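Periplasmic binding protein (Veillonella parvula, PDB 4MO9) probably captures a solute, perhaps an iron-siderophore complex, in the periplasm and hands it to a membrane transporter. Local coordinates at residues A[51-63]-A[349-361]. Numbering follows the deposited sequence.
Sequences PFFTISALMGKDT and KEFYDKFLPFSYS
The F358 ring carries P357 CG over the centre of one face, stacks with the ring of F85, and has S56 OG at its edge, near the ring plane. From the opposite direction F52 meets it, CZ to CZ at 3.9 Å, and S56 OG also lies above one face of F52, toward the rim. These rings lie where helix 52-59 of the TroA-like solute-binding fold, by its place probably part of the N-terminal lobe, packs on the C-terminal end of helix 344-355 and the loop 356-358 that follows; helix 344-355 comes between strands 310-313 and 365-367 of the C-terminal sheet, and the segment axes are 9.6 Å apart at 49°. Set anti to its carbonyl carbon (chi1 -56°), the S56 hydroxyl turns back to F52 O, donating at 2.9 Å from a position 39° out of the carbonyl plane; the amide of S56 bonds the same oxygen. With an alanine in place of S56, F52 O is likely to keep its bond from the backbone amide alone, and the F52 face and the F358 edge would lose the oxygen they share. L356 spreads its two methyls: CD1 sits over the centre of the Y352 ring, whose opposite face meets Y360, and at the edge of F351, while CD2 reaches S56 CB at 3.8 Å. A57 supplies the small side chain that lets the two segments close in, its CB 3.7 Å from F355 CB and also against F351 CZ; F355 CD2 lies above one face of F351, toward its rim. The carbonyl oxygens of A57 and F355, two acceptors 3.3 Å apart, are bridged by R173, through NE to A57 and a weak bond from NH2 to F355. Beyond the helix end, G60 takes positive phi and P357 CG rests 3.5 Å from G60 O. That oxygen accepts from T63 N and, on an in-plane lone pair, from T63 OG1 at 2.6 Å.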
ATOM      1  N   PRO A  51       6.700  -8.281  -2.778  1.00 26.08           N
ATOM      2  CA  PRO A  51       6.304  -8.598  -4.162  1.00 24.52           C
ATOM      3  C   PRO A  51       4.946  -9.304  -4.326  1.00 24.40           C
ATOM      4  O   PRO A  51       4.492  -9.409  -5.461  1.00 26.56           O
ATOM      5  CB  PRO A  51       7.423  -9.537  -4.628  1.00 24.93           C
ATOM      6  CG  PRO A  51       7.840 -10.240  -3.362  1.00 26.51           C
ATOM      7  CD  PRO A  51       7.803  -9.143  -2.310  1.00 25.38           C
ATOM      8  N   PHE A  52       4.308  -9.758  -3.245  1.00 28.77           N
ATOM      9  CA  PHE A  52       3.107 -10.605  -3.373  1.00 28.88           C
ATOM     10  C   PHE A  52       2.064 -10.140  -4.390  1.00 28.15           C
ATOM     11  O   PHE A  52       1.671 -10.901  -5.284  1.00 28.94           O
ATOM     12  CB  PHE A  52       2.420 -10.820  -2.022  1.00 29.68           C
ATOM     13  CG  PHE A  52       1.117 -11.568  -2.135  1.00 33.61           C
ATOM     14  CD1 PHE A  52      -0.100 -10.889  -2.090  1.00 32.57           C
ATOM     15  CD2 PHE A  52       1.110 -12.950  -2.312  1.00 34.45           C
ATOM     16  CE1 PHE A  52      -1.301 -11.579  -2.211  1.00 33.23           C
ATOM     17  CE2 PHE A  52      -0.090 -13.650  -2.433  1.00 35.52           C
ATOM     18  CZ  PHE A  52      -1.299 -12.955  -2.382  1.00 33.83           C
ATOM     19  N   PHE A  53       1.585  -8.906  -4.257  1.00 28.37           N
ATOM     20  CA  PHE A  53       0.560  -8.420  -5.182  1.00 25.17           C
ATOM     21  C   PHE A  53       1.092  -8.310  -6.605  1.00 26.39           C
ATOM     22  O   PHE A  53       0.370  -8.589  -7.562  1.00 28.06           O
ATOM     23  CB  PHE A  53       0.004  -7.074  -4.734  1.00 24.48           C
ATOM     24  CG  PHE A  53      -1.175  -7.190  -3.810  1.00 27.63           C
ATOM     25  CD1 PHE A  53      -1.121  -6.660  -2.533  1.00 31.14           C
ATOM     26  CD2 PHE A  53      -2.333  -7.832  -4.220  1.00 29.45           C
ATOM     27  CE1 PHE A  53      -2.205  -6.762  -1.673  1.00 31.91           C
ATOM     28  CE2 PHE A  53      -3.428  -7.933  -3.363  1.00 33.49           C
ATOM     29  CZ  PHE A  53      -3.359  -7.403  -2.093  1.00 33.39           C
ATOM     30  N   THR A  54       2.343  -7.888  -6.758  1.00 26.89           N
ATOM     31  CA  THR A  54       2.946  -7.851  -8.098  1.00 25.66           C
ATOM     32  C   THR A  54       3.037  -9.252  -8.701  1.00 26.74           C
ATOM     33  O   THR A  54       2.669  -9.474  -9.868  1.00 26.37           O
ATOM     34  CB  THR A  54       4.322  -7.175  -8.066  1.00 27.01           C
ATOM     35  OG1 THR A  54       4.189  -5.892  -7.424  1.00 27.79           O
ATOM     36  CG2 THR A  54       4.875  -6.989  -9.481  1.00 24.02           C
ATOM     37  N   ILE A  55       3.508 -10.210  -7.910  1.00 25.77           N
ATOM     38  CA  ILE A  55       3.623 -11.578  -8.405  1.00 26.37           C
ATOM     39  C   ILE A  55       2.251 -12.129  -8.806  1.00 30.48           C
ATOM     40  O   ILE A  55       2.109 -12.741  -9.875  1.00 29.59           O
ATOM     41  CB  ILE A  55       4.340 -12.488  -7.378  1.00 24.56           C
ATOM     42  CG1 ILE A  55       5.785 -12.017  -7.199  1.00 23.95           C
ATOM     43  CG2 ILE A  55       4.297 -13.942  -7.809  1.00 25.58           C
ATOM     44  CD1 ILE A  55       6.609 -12.826  -6.156  1.00 28.25           C
ATOM     45  N   SER A  56       1.233 -11.884  -7.978  1.00 29.90           N
ATOM     46  CA  SER A  56      -0.111 -12.367  -8.282  1.00 29.27           C
ATOM     47  C   SER A  56      -0.610 -11.729  -9.570  1.00 30.80           C
ATOM     48  O   SER A  56      -1.269 -12.377 -10.377  1.00 33.10           O
ATOM     49  CB  SER A  56      -1.073 -12.041  -7.138  1.00 33.07           C
ATOM     50  OG  SER A  56      -0.609 -12.573  -5.910  1.00 34.90           O
ATOM     51  N   ALA A  57      -0.294 -10.453  -9.764  1.00 29.08           N
ATOM     52  CA  ALA A  57      -0.732  -9.739 -10.962  1.00 30.38           C
ATOM     53  C   ALA A  57      -0.043 -10.263 -12.221  1.00 28.65           C
ATOM     54  O   ALA A  57      -0.613 -10.221 -13.317  1.00 30.87           O
ATOM     55  CB  ALA A  57      -0.483  -8.248 -10.796  1.00 29.33           C
ATOM     56  N   LEU A  58       1.179 -10.761 -12.063  1.00 29.47           N
ATOM     57  CA  LEU A  58       1.952 -11.305 -13.181  1.00 29.82           C
ATOM     58  C   LEU A  58       1.573 -12.752 -13.494  1.00 34.44           C
ATOM     59  O   LEU A  58       1.469 -13.145 -14.665  1.00 33.82           O
ATOM     60  CB  LEU A  58       3.453 -11.211 -12.869  1.00 28.61           C
ATOM     61  CG  LEU A  58       4.005  -9.784 -12.861  1.00 31.33           C
ATOM     62  CD1 LEU A  58       5.330  -9.695 -12.101  1.00 32.06           C
ATOM     63  CD2 LEU A  58       4.174  -9.278 -14.280  1.00 31.29           C
HETATM   64  N   MSE A  59       1.362 -13.552 -12.448  1.00 33.74           N
HETATM   65  CA  MSE A  59       1.167 -14.988 -12.638  1.00 32.27           C
HETATM   66  C   MSE A  59      -0.305 -15.402 -12.706  1.00 36.00           C
HETATM   67  O   MSE A  59      -0.627 -16.481 -13.219  1.00 35.18           O
HETATM   68  CB  MSE A  59       1.848 -15.775 -11.513  1.00 34.78           C
HETATM   69  CG  MSE A  59       3.344 -15.535 -11.351  1.00 35.38           C
HETATM   70 SE   MSE A  59       4.354 -15.979 -12.960  0.71 40.64          SE
HETATM   71  CE  MSE A  59       3.703 -17.807 -13.260  1.00 32.36           C
ATOM     72  N   GLY A  60      -1.196 -14.566 -12.177  1.00 36.79           N
ATOM     73  CA  GLY A  60      -2.606 -14.927 -12.153  1.00 36.27           C
ATOM     74  C   GLY A  60      -2.831 -16.244 -11.423  1.00 36.23           C
ATOM     75  O   GLY A  60      -2.351 -16.427 -10.302  1.00 33.00           O
ATOM     76  N   LYS A  61      -3.546 -17.165 -12.067  1.00 41.57           N
ATOM     77  CA  LYS A  61      -3.897 -18.434 -11.437  1.00 43.94           C
ATOM     78  C   LYS A  61      -2.680 -19.305 -11.149  1.00 43.92           C
ATOM     79  O   LYS A  61      -2.754 -20.216 -10.321  1.00 43.09           O
ATOM     80  CB  LYS A  61      -4.881 -19.206 -12.307  1.00 49.92           C
ATOM     81  CG  LYS A  61      -6.290 -18.641 -12.330  1.00 54.82           C
ATOM     82  CD  LYS A  61      -7.140 -19.411 -13.335  1.00 60.99           C
ATOM     83  CE  LYS A  61      -8.631 -19.245 -13.067  1.00 65.01           C
ATOM     84  NZ  LYS A  61      -9.460 -20.002 -14.051  1.00 67.63           N
ATOM     85  N   ASP A  62      -1.571 -19.023 -11.835  1.00 42.79           N
ATOM     86  CA  ASP A  62      -0.334 -19.791 -11.663  1.00 43.09           C
ATOM     87  C   ASP A  62       0.518 -19.287 -10.502  1.00 39.48           C
ATOM     88  O   ASP A  62       1.631 -19.775 -10.294  1.00 39.07           O
ATOM     89  CB  ASP A  62       0.504 -19.761 -12.947  1.00 42.99           C
ATOM     90  CG  ASP A  62      -0.171 -20.472 -14.102  1.00 49.00           C
ATOM     91  OD1 ASP A  62      -0.844 -21.500 -13.863  1.00 47.83           O
ATOM     92  OD2 ASP A  62      -0.027 -19.997 -15.251  1.00 53.70           O
ATOM     93  N   THR A  63       0.002 -18.310  -9.760  1.00 35.51           N
ATOM     94  CA  THR A  63       0.734 -17.728  -8.636  1.00 32.46           C
ATOM     95  C   THR A  63       1.374 -18.742  -7.668  1.00 35.56           C
ATOM     96  O   THR A  63       2.552 -18.612  -7.340  1.00 36.56           O
ATOM     97  CB  THR A  63      -0.134 -16.706  -7.849  1.00 36.99           C
ATOM     98  OG1 THR A  63      -0.427 -15.587  -8.692  1.00 36.41           O
ATOM     99  CG2 THR A  63       0.603 -16.209  -6.625  1.00 33.54           C
ATOM    100  N   LYS A 349     -10.665  -1.408  -8.985  1.00 32.87           N
ATOM    101  CA  LYS A 349     -11.448  -2.523  -9.535  1.00 34.55           C
ATOM    102  C   LYS A 349     -10.840  -3.041 -10.848  1.00 36.39           C
ATOM    103  O   LYS A 349     -10.724  -4.254 -11.067  1.00 35.68           O
ATOM    104  CB  LYS A 349     -12.913  -2.097  -9.750  1.00 35.96           C
ATOM    105  CG  LYS A 349     -13.757  -3.171 -10.416  1.00 37.98           C
ATOM    106  CD  LYS A 349     -15.199  -2.742 -10.631  1.00 41.07           C
ATOM    107  CE  LYS A 349     -15.924  -3.788 -11.458  1.00 49.53           C
ATOM    108  NZ  LYS A 349     -15.822  -5.136 -10.836  1.00 55.35           N
ATOM    109  N   GLU A 350     -10.437  -2.117 -11.712  1.00 33.18           N
ATOM    110  CA  GLU A 350      -9.873  -2.498 -12.998  1.00 35.86           C
ATOM    111  C   GLU A 350      -8.527  -3.208 -12.825  1.00 32.06           C
ATOM    112  O   GLU A 350      -8.224  -4.152 -13.567  1.00 31.66           O
ATOM    113  CB  GLU A 350      -9.736  -1.274 -13.903  1.00 41.39           C
ATOM    114  CG  GLU A 350      -9.382  -1.599 -15.343  1.00 51.40           C
ATOM    115  CD  GLU A 350      -9.413  -0.373 -16.234  1.00 58.36           C
ATOM    116  OE1 GLU A 350      -9.955   0.673 -15.798  1.00 60.87           O
ATOM    117  OE2 GLU A 350      -8.894  -0.462 -17.369  1.00 60.71           O
ATOM    118  N   PHE A 351      -7.731  -2.776 -11.845  1.00 29.49           N
ATOM    119  CA  PHE A 351      -6.466  -3.461 -11.579  1.00 30.61           C
ATOM    120  C   PHE A 351      -6.766  -4.909 -11.200  1.00 32.47           C
ATOM    121  O   PHE A 351      -6.123  -5.837 -11.700  1.00 32.04           O
ATOM    122  CB  PHE A 351      -5.643  -2.767 -10.481  1.00 27.85           C
ATOM    123  CG  PHE A 351      -4.301  -3.396 -10.262  1.00 26.98           C
ATOM    124  CD1 PHE A 351      -3.174  -2.883 -10.886  1.00 29.93           C
ATOM    125  CD2 PHE A 351      -4.166  -4.520  -9.458  1.00 28.83           C
ATOM    126  CE1 PHE A 351      -1.918  -3.491 -10.709  1.00 31.40           C
ATOM    127  CE2 PHE A 351      -2.923  -5.137  -9.282  1.00 31.88           C
ATOM    128  CZ  PHE A 351      -1.803  -4.623  -9.898  1.00 30.51           C
ATOM    129  N   TYR A 352      -7.744  -5.110 -10.321  1.00 29.86           N
ATOM    130  CA  TYR A 352      -8.155  -6.477  -9.983  1.00 33.16           C
ATOM    131  C   TYR A 352      -8.672  -7.233 -11.208  1.00 34.31           C
ATOM    132  O   TYR A 352      -8.208  -8.347 -11.491  1.00 33.78           O
ATOM    133  CB  TYR A 352      -9.239  -6.483  -8.898  1.00 31.71           C
ATOM    134  CG  TYR A 352      -8.713  -6.468  -7.479  1.00 32.45           C
ATOM    135  CD1 TYR A 352      -8.201  -5.303  -6.920  1.00 32.05           C
ATOM    136  CD2 TYR A 352      -8.747  -7.614  -6.696  1.00 32.72           C
ATOM    137  CE1 TYR A 352      -7.717  -5.278  -5.616  1.00 34.77           C
ATOM    138  CE2 TYR A 352      -8.258  -7.611  -5.394  1.00 35.40           C
ATOM    139  CZ  TYR A 352      -7.755  -6.437  -4.853  1.00 36.81           C
ATOM    140  OH  TYR A 352      -7.266  -6.426  -3.553  1.00 34.69           O
ATOM    141  N   ASP A 353      -9.646  -6.648 -11.908  1.00 35.56           N
ATOM    142  CA  ASP A 353     -10.261  -7.299 -13.074  1.00 38.35           C
ATOM    143  C   ASP A 353      -9.217  -7.713 -14.116  1.00 36.75           C
ATOM    144  O   ASP A 353      -9.255  -8.826 -14.642  1.00 37.07           O
ATOM    145  CB  ASP A 353     -11.289  -6.375 -13.740  1.00 39.53           C
ATOM    146  CG  ASP A 353     -12.585  -6.237 -12.942  1.00 42.03           C
ATOM    147  OD1 ASP A 353     -12.852  -7.071 -12.045  1.00 41.95           O
ATOM    148  OD2 ASP A 353     -13.343  -5.285 -13.226  1.00 41.05           O
ATOM    149  N   LYS A 354      -8.280  -6.812 -14.398  1.00 35.88           N
ATOM    150  CA  LYS A 354      -7.274  -7.038 -15.438  1.00 36.42           C
ATOM    151  C   LYS A 354      -6.158  -8.011 -15.065  1.00 35.01           C
ATOM    152  O   LYS A 354      -5.750  -8.825 -15.903  1.00 32.72           O
ATOM    153  CB  LYS A 354      -6.643  -5.714 -15.889  1.00 39.87           C
ATOM    154  CG  LYS A 354      -7.452  -4.942 -16.925  1.00 47.76           C
ATOM    155  CD  LYS A 354      -6.823  -3.576 -17.228  1.00 50.73           C
ATOM    156  CE  LYS A 354      -5.436  -3.709 -17.860  1.00 51.90           C
ATOM    157  NZ  LYS A 354      -5.474  -4.246 -19.252  1.00 51.87           N
ATOM    158  N   PHE A 355      -5.659  -7.933 -13.828  1.00 33.32           N
ATOM    159  CA  PHE A 355      -4.403  -8.622 -13.474  1.00 34.36           C
ATOM    160  C   PHE A 355      -4.487  -9.664 -12.358  1.00 35.89           C
ATOM    161  O   PHE A 355      -3.768 -10.664 -12.392  1.00 33.71           O
ATOM    162  CB  PHE A 355      -3.337  -7.600 -13.080  1.00 30.31           C
ATOM    163  CG  PHE A 355      -3.069  -6.569 -14.133  1.00 32.47           C
ATOM    164  CD1 PHE A 355      -2.615  -6.945 -15.390  1.00 31.06           C
ATOM    165  CD2 PHE A 355      -3.256  -5.217 -13.862  1.00 33.80           C
ATOM    166  CE1 PHE A 355      -2.362  -5.994 -16.367  1.00 30.94           C
ATOM    167  CE2 PHE A 355      -2.997  -4.259 -14.838  1.00 34.25           C
ATOM    168  CZ  PHE A 355      -2.551  -4.652 -16.089  1.00 29.64           C
ATOM    169  N   LEU A 356      -5.342  -9.425 -11.364  1.00 32.96           N
ATOM    170  CA  LEU A 356      -5.340 -10.268 -10.168  1.00 31.10           C
ATOM    171  C   LEU A 356      -6.240 -11.503 -10.288  1.00 32.12           C
ATOM    172  O   LEU A 356      -7.311 -11.457 -10.893  1.00 33.64           O
ATOM    173  CB  LEU A 356      -5.686  -9.443  -8.918  1.00 29.43           C
ATOM    174  CG  LEU A 356      -4.612  -8.427  -8.513  1.00 28.78           C
ATOM    175  CD1 LEU A 356      -5.062  -7.550  -7.334  1.00 30.02           C
ATOM    176  CD2 LEU A 356      -3.308  -9.134  -8.166  1.00 28.73           C
ATOM    177  N   PRO A 357      -5.786 -12.627  -9.721  1.00 31.37           N
ATOM    178  CA  PRO A 357      -6.578 -13.858  -9.695  1.00 33.30           C
ATOM    179  C   PRO A 357      -7.614 -13.849  -8.563  1.00 35.20           C
ATOM    180  O   PRO A 357      -8.269 -14.870  -8.338  1.00 40.61           O
ATOM    181  CB  PRO A 357      -5.530 -14.930  -9.417  1.00 31.92           C
ATOM    182  CG  PRO A 357      -4.500 -14.234  -8.586  1.00 30.63           C
ATOM    183  CD  PRO A 357      -4.464 -12.802  -9.088  1.00 31.28           C
ATOM    184  N   PHE A 358      -7.750 -12.729  -7.867  1.00 32.86           N
ATOM    185  CA  PHE A 358      -8.710 -12.618  -6.766  1.00 36.41           C
ATOM    186  C   PHE A 358      -9.842 -11.679  -7.180  1.00 37.56           C
ATOM    187  O   PHE A 358      -9.589 -10.676  -7.857  1.00 39.19           O
ATOM    188  CB  PHE A 358      -8.013 -12.082  -5.506  1.00 35.40           C
ATOM    189  CG  PHE A 358      -6.692 -12.758  -5.207  1.00 37.22           C
ATOM    190  CD1 PHE A 358      -6.648 -14.098  -4.843  1.00 36.84           C
ATOM    191  CD2 PHE A 358      -5.503 -12.048  -5.279  1.00 36.99           C
ATOM    192  CE1 PHE A 358      -5.434 -14.722  -4.570  1.00 37.54           C
ATOM    193  CE2 PHE A 358      -4.286 -12.660  -5.009  1.00 37.20           C
ATOM    194  CZ  PHE A 358      -4.252 -14.002  -4.654  1.00 38.78           C
ATOM    195  N   SER A 359     -11.079 -11.987  -6.793  1.00 36.46           N
ATOM    196  CA  SER A 359     -12.209 -11.155  -7.194  1.00 37.53           C
ATOM    197  C   SER A 359     -12.226  -9.834  -6.430  1.00 38.98           C
ATOM    198  O   SER A 359     -11.898  -9.777  -5.237  1.00 37.85           O
ATOM    199  CB  SER A 359     -13.533 -11.888  -6.973  1.00 40.77           C
ATOM    200  OG  SER A 359     -13.726 -12.169  -5.596  1.00 40.15           O
ATOM    201  N   TYR A 360     -12.599  -8.763  -7.121  1.00 38.86           N
ATOM    202  CA  TYR A 360     -12.735  -7.475  -6.466  1.00 37.95           C
ATOM    203  C   TYR A 360     -14.036  -7.418  -5.664  1.00 38.03           C
ATOM    204  O   TYR A 360     -15.071  -7.887  -6.138  1.00 36.35           O
ATOM    205  CB  TYR A 360     -12.712  -6.346  -7.496  1.00 37.82           C
ATOM    206  CG  TYR A 360     -12.902  -4.981  -6.875  1.00 37.71           C
ATOM    207  CD1 TYR A 360     -11.886  -4.389  -6.137  1.00 37.08           C
ATOM    208  CD2 TYR A 360     -14.100  -4.295  -7.017  1.00 42.34           C
ATOM    209  CE1 TYR A 360     -12.051  -3.144  -5.561  1.00 37.24           C
ATOM    210  CE2 TYR A 360     -14.279  -3.049  -6.445  1.00 45.57           C
ATOM    211  CZ  TYR A 360     -13.248  -2.477  -5.720  1.00 46.23           C
ATOM    212  OH  TYR A 360     -13.433  -1.233  -5.146  1.00 49.76           O
ATOM    213  N   SER A 361     -13.962  -6.865  -4.452  1.00 38.39           N
ATOM    214  CA  SER A 361     -15.144  -6.525  -3.645  1.00 43.58           C
ATOM    215  C   SER A 361     -14.725  -5.692  -2.431  1.00 45.24           C
ATOM    216  O   SER A 361     -13.550  -5.351  -2.283  1.00 47.82           O
ATOM    217  CB  SER A 361     -15.905  -7.769  -3.184  1.00 45.85           C
ATOM    218  OG  SER A 361     -15.165  -8.464  -2.206  1.00 47.95           O
TER